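Local coordinates for protein thymidylate kinase (Ehrlichia chaffeensis, PDB 3LD9) that probably transfers a phosphate group from ATP to dTMP, making dTDP for both the de novo and salvage routes to dTTP, at residues S132-D135 against Q136-L140; D117-I120 against A121-Y125; M91-E94 against H95-K98. One frame throughout, in Å; residues are numbered along the deposited sequence.

Contact 1 of 3, residues S132-D135 against Q136-L140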
ATOM      1  N   SER A 132     -12.936  24.569 -13.876  1.00 39.03           N
ATOM      2  CA  SER A 132     -12.143  25.334 -12.932  1.00 39.17           C
ATOM      3  C   SER A 132     -12.015  24.581 -11.625  1.00 37.31           C
ATOM      4  O   SER A 132     -10.939  24.578 -11.030  1.00 37.42           O
ATOM      5  CB  SER A 132     -12.708  26.742 -12.722  1.00 41.34           C
ATOM      6  OG  SER A 132     -13.901  26.698 -11.973  1.00 44.58           O
ATOM      7  N   LEU A 133     -13.077  23.889 -11.197  1.00 35.94           N
ATOM      8  CA  LEU A 133     -12.995  23.017 -10.021  1.00 32.95           C
ATOM      9  C   LEU A 133     -11.980  21.897 -10.201  1.00 31.38           C
ATOM     10  O   LEU A 133     -11.209  21.568  -9.264  1.00 30.59           O
ATOM     11  CB  LEU A 133     -14.369  22.426  -9.695  1.00 32.90           C
ATOM     12  CG  LEU A 133     -14.473  21.210  -8.763  1.00 30.75           C
ATOM     13  CD1 LEU A 133     -13.991  21.553  -7.348  1.00 30.38           C
ATOM     14  CD2 LEU A 133     -15.912  20.704  -8.743  1.00 31.25           C
ATOM     15  N   ILE A 134     -11.980  21.291 -11.389  1.00 30.35           N
ATOM     16  CA  ILE A 134     -11.084  20.179 -11.708  1.00 28.26           C
ATOM     17  C   ILE A 134      -9.641  20.677 -11.750  1.00 28.21           C
ATOM     18  O   ILE A 134      -8.749  20.000 -11.243  1.00 26.72           O
ATOM     19  CB  ILE A 134     -11.489  19.500 -13.052  1.00 28.69           C
ATOM     20  CG1 ILE A 134     -12.875  18.862 -12.911  1.00 27.76           C
ATOM     21  CG2 ILE A 134     -10.452  18.473 -13.487  1.00 26.73           C
ATOM     22  CD1 ILE A 134     -13.424  18.235 -14.169  1.00 27.51           C
ATOM     23  N   ASP A 135      -9.404  21.867 -12.331  1.00 29.22           N
ATOM     24  CA  ASP A 135      -8.081  22.481 -12.237  1.00 30.01           C
ATOM     25  C   ASP A 135      -7.610  22.661 -10.778  1.00 29.38           C
ATOM     26  O   ASP A 135      -6.453  22.362 -10.438  1.00 28.48           O
ATOM     27  CB  ASP A 135      -8.036  23.837 -12.958  1.00 31.86           C
ATOM     28  CG  ASP A 135      -7.939  23.703 -14.462  1.00 34.34           C
ATOM     29  OD1 ASP A 135      -8.272  24.708 -15.129  1.00 40.77           O
ATOM     30  OD2 ASP A 135      -7.523  22.628 -14.981  1.00 34.36           O
ATOM     31  N   GLN A 136      -8.511  23.155  -9.936  1.00 29.87           N
ATOM     32  CA  GLN A 136      -8.202  23.386  -8.532  1.00 30.59           C
ATOM     33  C   GLN A 136      -7.885  22.066  -7.806  1.00 28.56           C
ATOM     34  O   GLN A 136      -6.959  22.021  -7.021  1.00 28.32           O
ATOM     35  CB  GLN A 136      -9.355  24.102  -7.804  1.00 31.17           C
ATOM     36  CG  GLN A 136      -9.601  25.566  -8.196  1.00 36.43           C
ATOM     37  CD  GLN A 136     -10.849  26.135  -7.510  1.00 40.95           C
ATOM     38  OE1 GLN A 136     -11.423  25.505  -6.612  1.00 42.76           O
ATOM     39  NE2 GLN A 136     -11.267  27.326  -7.926  1.00 46.41           N
ATOM     40  N   LEU A 137      -8.682  21.031  -8.059  1.00 27.51           N
ATOM     41  CA  LEU A 137      -8.506  19.736  -7.434  1.00 26.36           C
ATOM     42  C   LEU A 137      -7.171  19.114  -7.824  1.00 26.32           C
ATOM     43  O   LEU A 137      -6.440  18.622  -6.978  1.00 25.64           O
ATOM     44  CB  LEU A 137      -9.663  18.814  -7.801  1.00 25.86           C
ATOM     45  CG  LEU A 137     -10.991  19.121  -7.093  1.00 26.10           C
ATOM     46  CD1 LEU A 137     -12.135  18.246  -7.653  1.00 22.96           C
ATOM     47  CD2 LEU A 137     -10.847  18.950  -5.607  1.00 23.49           C
ATOM     48  N   ASN A 138      -6.839  19.178  -9.115  1.00 26.99           N
ATOM     49  CA  ASN A 138      -5.542  18.753  -9.600  1.00 26.57           C
ATOM     50  C   ASN A 138      -4.399  19.540  -8.966  1.00 27.51           C
ATOM     51  O   ASN A 138      -3.422  18.936  -8.523  1.00 26.78           O
ATOM     52  CB  ASN A 138      -5.459  18.848 -11.130  1.00 27.34           C
ATOM     53  CG  ASN A 138      -6.176  17.711 -11.833  1.00 26.63           C
ATOM     54  OD1 ASN A 138      -6.315  16.607 -11.292  1.00 25.76           O
ATOM     55  ND2 ASN A 138      -6.626  17.974 -13.061  1.00 27.33           N
ATOM     56  N   ASP A 139      -4.500  20.870  -8.894  1.00 28.83           N
ATOM     57  CA  ASP A 139      -3.404  21.635  -8.287  1.00 29.66           C
ATOM     58  C   ASP A 139      -3.306  21.401  -6.791  1.00 28.90           C
ATOM     59  O   ASP A 139      -2.247  21.601  -6.202  1.00 28.31           O
ATOM     60  CB  ASP A 139      -3.508  23.143  -8.520  1.00 32.45           C
ATOM     61  CG  ASP A 139      -2.181  23.869  -8.192  1.00 36.92           C
ATOM     62  OD1 ASP A 139      -2.235  24.913  -7.527  1.00 43.45           O
ATOM     63  OD2 ASP A 139      -1.073  23.369  -8.563  1.00 41.71           O
ATOM     64  N   LEU A 140      -4.426  21.022  -6.181  1.00 27.09           N
ATOM     65  CA  LEU A 140      -4.445  20.691  -4.787  1.00 26.83           C
ATOM     66  C   LEU A 140      -3.606  19.444  -4.564  1.00 25.03           C
ATOM     67  O   LEU A 140      -2.917  19.355  -3.565  1.00 25.11           O
ATOM     68  CB  LEU A 140      -5.890  20.444  -4.295  1.00 26.67           C
ATOM     69  CG  LEU A 140      -6.068  20.065  -2.827  1.00 27.73           C
ATOM     70  CD1 LEU A 140      -5.806  21.285  -1.895  1.00 30.98           C
ATOM     71  CD2 LEU A 140      -7.452  19.511  -2.613  1.00 27.14           C
TER
HETATM   72  O   HOH W   1      -5.947  20.571 -14.602  1.00 22.15           O
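Gln-136 starts alongside the preceding turn of the helix, its CG 3.3 Å from Ser-132 O, the same carbonyl oxygen that receives its backbone N at 3.0 Å. The first torsion explains this: with CG anti to the carbonyl carbon (chi1 -69°), the side chain sets off beside its own N. From there the extended chain runs on past Ser-132 O. The bond from Gln-136 N opens a regular run of i to i+4 bonds that closes with Asp-139 N on Asp-135 O at 2.9 Å, as expected of an alpha-helix.

Asp-135 is tied to Asn-138, three residues on, through a water. Its OD2 accepts a hydrogen bond from this water at 2.6 Å, and the water in turn accepts one from Asn-138 ND2 at 3.1 Å. One water thus joins carboxylate and amide, helping to fix which way the amide is turned. The other end of that amide, Asn-138 OD1, is taken by Arg-92, so both ends have polar partners.

On another face of the helix Leu-133 meets Leu-137. Leu-133 CG stands anti to the backbone N (chi1 164°), which carries the methyl CD1 forward to Leu-137 CD1 at 3.8 Å, the two side chains crossing at a slant. Leu-137 CG also sits 3.3 Å from Leu-133 O.

This leucine face belongs to the interface with the second subunit: Leu-137 packs on Leu-137 of that subunit, Gln-136 on its Gln-136, and Leu-133 on its Leu-140, the pairing of two like helices. Within the chain, Ile-134 and Leu-137 rest on Leu-85 of helix 81-105, while Ile-134 and Asp-135 press against Ile-120 of helix 116-126, placing helix 131-141 between these two helices and the partner subunit.

Contact 2 of 3, residues D117-I120 against A121-Y125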
ATOM      1  N   ASP A 117      -4.989  15.641 -17.653  1.00 25.13           N
ATOM      2  CA  ASP A 117      -5.777  16.115 -18.794  1.00 26.63           C
ATOM      3  C   ASP A 117      -6.958  15.175 -19.117  1.00 26.55           C
ATOM      4  O   ASP A 117      -8.010  15.634 -19.551  1.00 26.14           O
ATOM      5  CB  ASP A 117      -4.885  16.353 -20.027  1.00 27.45           C
ATOM      6  CG  ASP A 117      -3.753  17.308 -19.736  1.00 27.56           C
ATOM      7  OD1 ASP A 117      -4.029  18.422 -19.215  1.00 28.13           O
ATOM      8  OD2 ASP A 117      -2.593  16.933 -19.995  1.00 26.52           O
ATOM      9  N   SER A 118      -6.792  13.871 -18.900  1.00 25.31           N
ATOM     10  CA  SER A 118      -7.940  12.967 -19.026  1.00 26.51           C
ATOM     11  C   SER A 118      -9.111  13.427 -18.151  1.00 25.73           C
ATOM     12  O   SER A 118     -10.262  13.348 -18.552  1.00 25.95           O
ATOM     13  CB  SER A 118      -7.553  11.517 -18.696  1.00 25.36           C
ATOM     14  OG  SER A 118      -6.834  10.968 -19.835  1.00 31.34           O
ATOM     15  N   THR A 119      -8.799  13.902 -16.955  1.00 25.33           N
ATOM     16  CA  THR A 119      -9.836  14.291 -15.999  1.00 25.27           C
ATOM     17  C   THR A 119     -10.620  15.484 -16.468  1.00 26.39           C
ATOM     18  O   THR A 119     -11.837  15.497 -16.348  1.00 28.67           O
ATOM     19  CB  THR A 119      -9.257  14.566 -14.602  1.00 23.76           C
ATOM     20  OG1 THR A 119      -8.359  13.513 -14.266  1.00 24.18           O
ATOM     21  CG2 THR A 119     -10.368  14.605 -13.591  1.00 22.37           C
ATOM     22  N   ILE A 120      -9.951  16.479 -17.033  1.00 27.55           N
ATOM     23  CA  ILE A 120     -10.654  17.625 -17.654  1.00 28.50           C
ATOM     24  C   ILE A 120     -11.508  17.187 -18.839  1.00 29.52           C
ATOM     25  O   ILE A 120     -12.682  17.580 -18.972  1.00 30.82           O
ATOM     26  CB  ILE A 120      -9.638  18.712 -18.139  1.00 29.68           C
ATOM     27  CG1 ILE A 120      -9.088  19.493 -16.936  1.00 29.56           C
ATOM     28  CG2 ILE A 120     -10.285  19.640 -19.136  1.00 29.22           C
ATOM     29  CD1 ILE A 120     -10.066  20.575 -16.423  1.00 30.21           C
ATOM     30  N   ALA A 121     -10.931  16.364 -19.711  1.00 29.34           N
ATOM     31  CA  ALA A 121     -11.659  15.924 -20.894  1.00 30.48           C
ATOM     32  C   ALA A 121     -12.866  15.046 -20.550  1.00 30.22           C
ATOM     33  O   ALA A 121     -13.947  15.251 -21.074  1.00 30.70           O
ATOM     34  CB  ALA A 121     -10.700  15.205 -21.897  1.00 29.96           C
ATOM     35  N   TYR A 122     -12.682  14.065 -19.673  1.00 29.56           N
ATOM     36  CA  TYR A 122     -13.772  13.156 -19.349  1.00 29.93           C
ATOM     37  C   TYR A 122     -14.728  13.735 -18.307  1.00 30.56           C
ATOM     38  O   TYR A 122     -15.941  13.792 -18.552  1.00 31.10           O
ATOM     39  CB  TYR A 122     -13.243  11.800 -18.911  1.00 29.03           C
ATOM     40  CG  TYR A 122     -12.836  10.943 -20.086  1.00 29.88           C
ATOM     41  CD1 TYR A 122     -11.545  11.000 -20.624  1.00 28.61           C
ATOM     42  CD2 TYR A 122     -13.760  10.112 -20.692  1.00 31.26           C
ATOM     43  CE1 TYR A 122     -11.187  10.205 -21.702  1.00 28.38           C
ATOM     44  CE2 TYR A 122     -13.423   9.332 -21.775  1.00 31.92           C
ATOM     45  CZ  TYR A 122     -12.145   9.373 -22.276  1.00 32.40           C
ATOM     46  OH  TYR A 122     -11.876   8.588 -23.384  1.00 36.89           O
ATOM     47  N   GLN A 123     -14.212  14.145 -17.143  1.00 29.74           N
ATOM     48  CA  GLN A 123     -15.103  14.602 -16.060  1.00 29.56           C
ATOM     49  C   GLN A 123     -15.682  15.992 -16.354  1.00 30.38           C
ATOM     50  O   GLN A 123     -16.819  16.300 -15.949  1.00 30.69           O
ATOM     51  CB  GLN A 123     -14.393  14.620 -14.698  1.00 28.64           C
ATOM     52  CG  GLN A 123     -14.322  13.235 -13.985  1.00 29.29           C
ATOM     53  CD  GLN A 123     -13.782  12.143 -14.887  1.00 28.80           C
ATOM     54  OE1 GLN A 123     -12.602  12.137 -15.178  1.00 30.88           O
ATOM     55  NE2 GLN A 123     -14.646  11.241 -15.353  1.00 26.72           N
ATOM     56  N   GLY A 124     -14.899  16.824 -17.029  1.00 29.74           N
ATOM     57  CA  GLY A 124     -15.301  18.196 -17.309  1.00 32.22           C
ATOM     58  C   GLY A 124     -16.134  18.348 -18.582  1.00 33.63           C
ATOM     59  O   GLY A 124     -17.307  18.656 -18.537  1.00 34.78           O
ATOM     60  N   TYR A 125     -15.524  18.105 -19.730  1.00 34.45           N
ATOM     61  CA  TYR A 125     -16.259  18.232 -20.995  1.00 36.09           C
ATOM     62  C   TYR A 125     -17.284  17.120 -21.140  1.00 36.05           C
ATOM     63  O   TYR A 125     -18.445  17.383 -21.431  1.00 37.58           O
ATOM     64  CB  TYR A 125     -15.295  18.233 -22.171  1.00 36.11           C
ATOM     65  CG  TYR A 125     -14.609  19.560 -22.394  1.00 37.53           C
ATOM     66  CD1 TYR A 125     -13.611  20.007 -21.541  1.00 37.20           C
ATOM     67  CD2 TYR A 125     -14.945  20.362 -23.482  1.00 40.88           C
ATOM     68  CE1 TYR A 125     -12.962  21.237 -21.766  1.00 39.08           C
ATOM     69  CE2 TYR A 125     -14.304  21.590 -23.718  1.00 41.70           C
ATOM     70  CZ  TYR A 125     -13.322  22.018 -22.849  1.00 40.98           C
ATOM     71  OH  TYR A 125     -12.696  23.214 -23.081  1.00 42.35           O
TER
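Asp-117 O receives Ala-121 N at 3.0 Å, a normal alpha-helical bond, while the Asp-117 carboxylate forms a salt bridge with Arg-193. Ser-118 O comes next: besides taking Tyr-122 N at 2.8 Å, it lies at the edge of the Tyr-122 ring, in its plane, with CD1 3.4 Å away. The hydroxyl of that ring is bonded to Asp-30 N in the predicted ATP-binding loop.

At Thr-119 the helix starts to widen. Its O holds Gln-123 N at 2.8 Å and Gly-124 N only weakly, and its methyl CG2 lies 3.7 Å from Gln-123 OE1. A bend in the glutamine chain (chi2 51°) turns the amide oxygen back over the threonine.

Ile-120 O then accepts Tyr-125 N at 3.0 Å, an i to i+5 bond that is the evidence for a pi-type turn, with Gly-124 N again a weak donor. Ile-120 CG2 approaches Tyr-125 CE1 at 4.1 Å, and the tyrosine hydroxyl is bonded to Asp-185. Helix 116-126 packs against three others: Ile-120, Ala-121 and Tyr-122 meet helix 173-189, Thr-119 and Gln-123 meet helix 81-105, and Thr-119, Ile-120 and Gln-123 meet helix 131-141.

Contact 3 of 3, residues M91-E94 against H95-K98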
ATOM      1  N   MET A  91      -6.936   9.135  -5.694  1.00 16.53           N
ATOM      2  CA  MET A  91      -5.973   8.140  -6.202  1.00 16.10           C
ATOM      3  C   MET A  91      -4.753   8.834  -6.788  1.00 15.88           C
ATOM      4  O   MET A  91      -3.608   8.381  -6.615  1.00 14.62           O
ATOM      5  CB  MET A  91      -6.653   7.259  -7.264  1.00 15.81           C
ATOM      6  CG  MET A  91      -7.750   6.375  -6.677  1.00 18.09           C
ATOM      7  SD  MET A  91      -8.918   5.665  -7.875  1.00 23.82           S
ATOM      8  CE  MET A  91      -7.873   4.359  -8.454  1.00 14.65           C
ATOM      9  N   ARG A  92      -5.006   9.941  -7.481  1.00 16.40           N
ATOM     10  CA  ARG A  92      -3.940  10.798  -8.058  1.00 16.57           C
ATOM     11  C   ARG A  92      -3.013  11.326  -6.958  1.00 17.39           C
ATOM     12  O   ARG A  92      -1.794  11.255  -7.082  1.00 16.53           O
ATOM     13  CB  ARG A  92      -4.529  11.967  -8.826  1.00 17.09           C
ATOM     14  CG  ARG A  92      -3.452  12.926  -9.371  1.00 18.00           C
ATOM     15  CD  ARG A  92      -3.966  13.770 -10.522  1.00 19.51           C
ATOM     16  NE  ARG A  92      -4.456  12.860 -11.537  1.00 19.64           N
ATOM     17  CZ  ARG A  92      -5.519  13.013 -12.292  1.00 20.69           C
ATOM     18  NH1 ARG A  92      -6.266  14.095 -12.245  1.00 22.24           N
ATOM     19  NH2 ARG A  92      -5.826  12.027 -13.122  1.00 22.93           N
ATOM     20  N   ARG A  93      -3.599  11.760  -5.854  1.00 17.73           N
ATOM     21  CA  ARG A  93      -2.805  12.189  -4.701  1.00 18.76           C
ATOM     22  C   ARG A  93      -1.905  11.067  -4.207  1.00 18.33           C
ATOM     23  O   ARG A  93      -0.703  11.259  -4.040  1.00 18.11           O
ATOM     24  CB  ARG A  93      -3.695  12.703  -3.554  1.00 18.92           C
ATOM     25  CG  ARG A  93      -2.943  13.199  -2.319  1.00 18.05           C
ATOM     26  CD  ARG A  93      -1.966  14.303  -2.652  1.00 17.43           C
ATOM     27  NE  ARG A  93      -1.187  14.656  -1.476  1.00 18.83           N
ATOM     28  CZ  ARG A  93      -0.146  15.495  -1.498  1.00 22.48           C
ATOM     29  NH1 ARG A  93       0.253  16.054  -2.617  1.00 24.24           N
ATOM     30  NH2 ARG A  93       0.500  15.782  -0.392  1.00 23.19           N
ATOM     31  N   GLU A  94      -2.483   9.903  -3.982  1.00 18.61           N
ATOM     32  CA  GLU A  94      -1.701   8.738  -3.566  1.00 19.34           C
ATOM     33  C   GLU A  94      -0.549   8.424  -4.532  1.00 18.88           C
ATOM     34  O   GLU A  94       0.608   8.192  -4.121  1.00 19.00           O
ATOM     35  CB  GLU A  94      -2.596   7.499  -3.457  1.00 20.10           C
ATOM     36  CG  GLU A  94      -3.270   7.262  -2.099  1.00 22.48           C
ATOM     37  CD  GLU A  94      -2.310   7.194  -0.925  1.00 24.53           C
ATOM     38  OE1 GLU A  94      -2.162   8.226  -0.217  1.00 26.25           O
ATOM     39  OE2 GLU A  94      -1.700   6.112  -0.708  1.00 26.05           O
ATOM     40  N   HIS A  95      -0.887   8.403  -5.809  1.00 17.93           N
ATOM     41  CA  HIS A  95       0.048   8.067  -6.863  1.00 17.90           C
ATOM     42  C   HIS A  95       1.159   9.101  -6.961  1.00 19.00           C
ATOM     43  O   HIS A  95       2.333   8.768  -7.117  1.00 18.39           O
ATOM     44  CB  HIS A  95      -0.712   7.989  -8.160  1.00 18.23           C
ATOM     45  CG  HIS A  95       0.077   7.485  -9.325  1.00 17.41           C
ATOM     46  ND1 HIS A  95      -0.201   7.870 -10.611  1.00 17.43           N
ATOM     47  CD2 HIS A  95       1.094   6.602  -9.407  1.00 18.97           C
ATOM     48  CE1 HIS A  95       0.603   7.231 -11.442  1.00 20.91           C
ATOM     49  NE2 HIS A  95       1.407   6.456 -10.736  1.00 16.82           N
ATOM     50  N   PHE A  96       0.780  10.367  -6.873  1.00 19.59           N
ATOM     51  CA  PHE A  96       1.762  11.415  -6.956  1.00 20.45           C
ATOM     52  C   PHE A  96       2.752  11.351  -5.804  1.00 20.98           C
ATOM     53  O   PHE A  96       3.963  11.458  -6.030  1.00 21.57           O
ATOM     54  CB  PHE A  96       1.119  12.782  -6.980  1.00 20.52           C
ATOM     55  CG  PHE A  96       2.106  13.872  -7.162  1.00 20.64           C
ATOM     56  CD1 PHE A  96       2.699  14.072  -8.394  1.00 22.63           C
ATOM     57  CD2 PHE A  96       2.466  14.679  -6.118  1.00 23.33           C
ATOM     58  CE1 PHE A  96       3.636  15.066  -8.583  1.00 24.02           C
ATOM     59  CE2 PHE A  96       3.418  15.670  -6.290  1.00 24.53           C
ATOM     60  CZ  PHE A  96       3.996  15.873  -7.542  1.00 24.51           C
ATOM     61  N   VAL A  97       2.241  11.201  -4.587  1.00 21.10           N
ATOM     62  CA  VAL A  97       3.097  11.228  -3.408  1.00 22.23           C
ATOM     63  C   VAL A  97       3.964   9.955  -3.294  1.00 22.43           C
ATOM     64  O   VAL A  97       5.123  10.032  -2.931  1.00 21.71           O
ATOM     65  CB  VAL A  97       2.276  11.469  -2.101  1.00 23.01           C
ATOM     66  CG1 VAL A  97       3.191  11.348  -0.873  1.00 24.19           C
ATOM     67  CG2 VAL A  97       1.650  12.871  -2.113  1.00 23.64           C
ATOM     68  N   LYS A  98       3.411   8.792  -3.641  1.00 21.28           N
ATOM     69  CA  LYS A  98       4.140   7.551  -3.466  1.00 22.41           C
ATOM     70  C   LYS A  98       5.069   7.212  -4.622  1.00 21.76           C
ATOM     71  O   LYS A  98       6.158   6.724  -4.381  1.00 21.11           O
ATOM     72  CB  LYS A  98       3.167   6.405  -3.106  1.00 22.14           C
ATOM     73  CG  LYS A  98       2.586   6.657  -1.652  1.00 26.64           C
ATOM     74  CD  LYS A  98       1.546   5.647  -1.192  1.00 29.82           C
ATOM     75  CE  LYS A  98       1.235   5.764   0.326  1.00 33.19           C
ATOM     76  NZ  LYS A  98       0.325   6.894   0.695  1.00 31.54           N
TER
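His-95 N to Met-91 O at 2.8 Å begins four successive i to i+4 bonds, which end with Lys-98 N on Glu-94 O at 2.9 Å. They run along helix 81-105 of the P-loop kinase fold, a parallel sheet in strand order 2-3-1-4-5 flanked by helices.

Glu-94 and Lys-98 make an i to i+4 salt bridge, their side chains running alongside each other in one direction. The lysine chain runs extended until a turn at its end (chi4 78°) brings NZ to Glu-94 OE2 at 2.6 Å, on the syn side and 21° out of the carboxylate plane. Both groups also grip the second subunit: Glu-94 OE1 accepts from its Ser-83 OG and Asp-80 N, and Lys-98 NZ donates to its Gly-78 O. The ion pair is therefore part of the subunit interface.

Away from that interface, His-95 reaches Thr-57 and Glu-59, and Arg-92 forms a salt bridge with Glu-59 and, through NH1, a hydrogen bond to Asn-138 OD1.

Arg-93 bends at chi2 (57°) and comes across Val-97, while NE forms a salt bridge with Asp-80 of the second subunit and NH1 a hydrogen bond to Val-141 O. The valine methyl packs tightly over one guanidinium face, near its centre, with Val-97 CG2 just 3.2 Å from Arg-93 CZ.

Along the chain the order is contact 3, contact 2, contact 1, on helices 81-105, 116-126 and 131-141, the last two consecutive. The centres of contacts 1 and 2 lie about 11 Å apart, those of 1 and 3 about 15 Å, and those of 2 and 3 about 18 Å. Contacts 1 and 2 meet by packing, with Ile-134 CG2 3.6 Å from Ile-120 CD1. Arg-92 of contact 3 reaches both others, its NH1 probably hydrogen-bonded to Asn-138 OD1 at 2.7 Å and Thr-119 OG1 at 3.0 Å. Contacts 1 and 3 face the second subunit, while contact 2 extends toward the predicted ATP-binding loop, so this helical group spans from subunit interface to that loop.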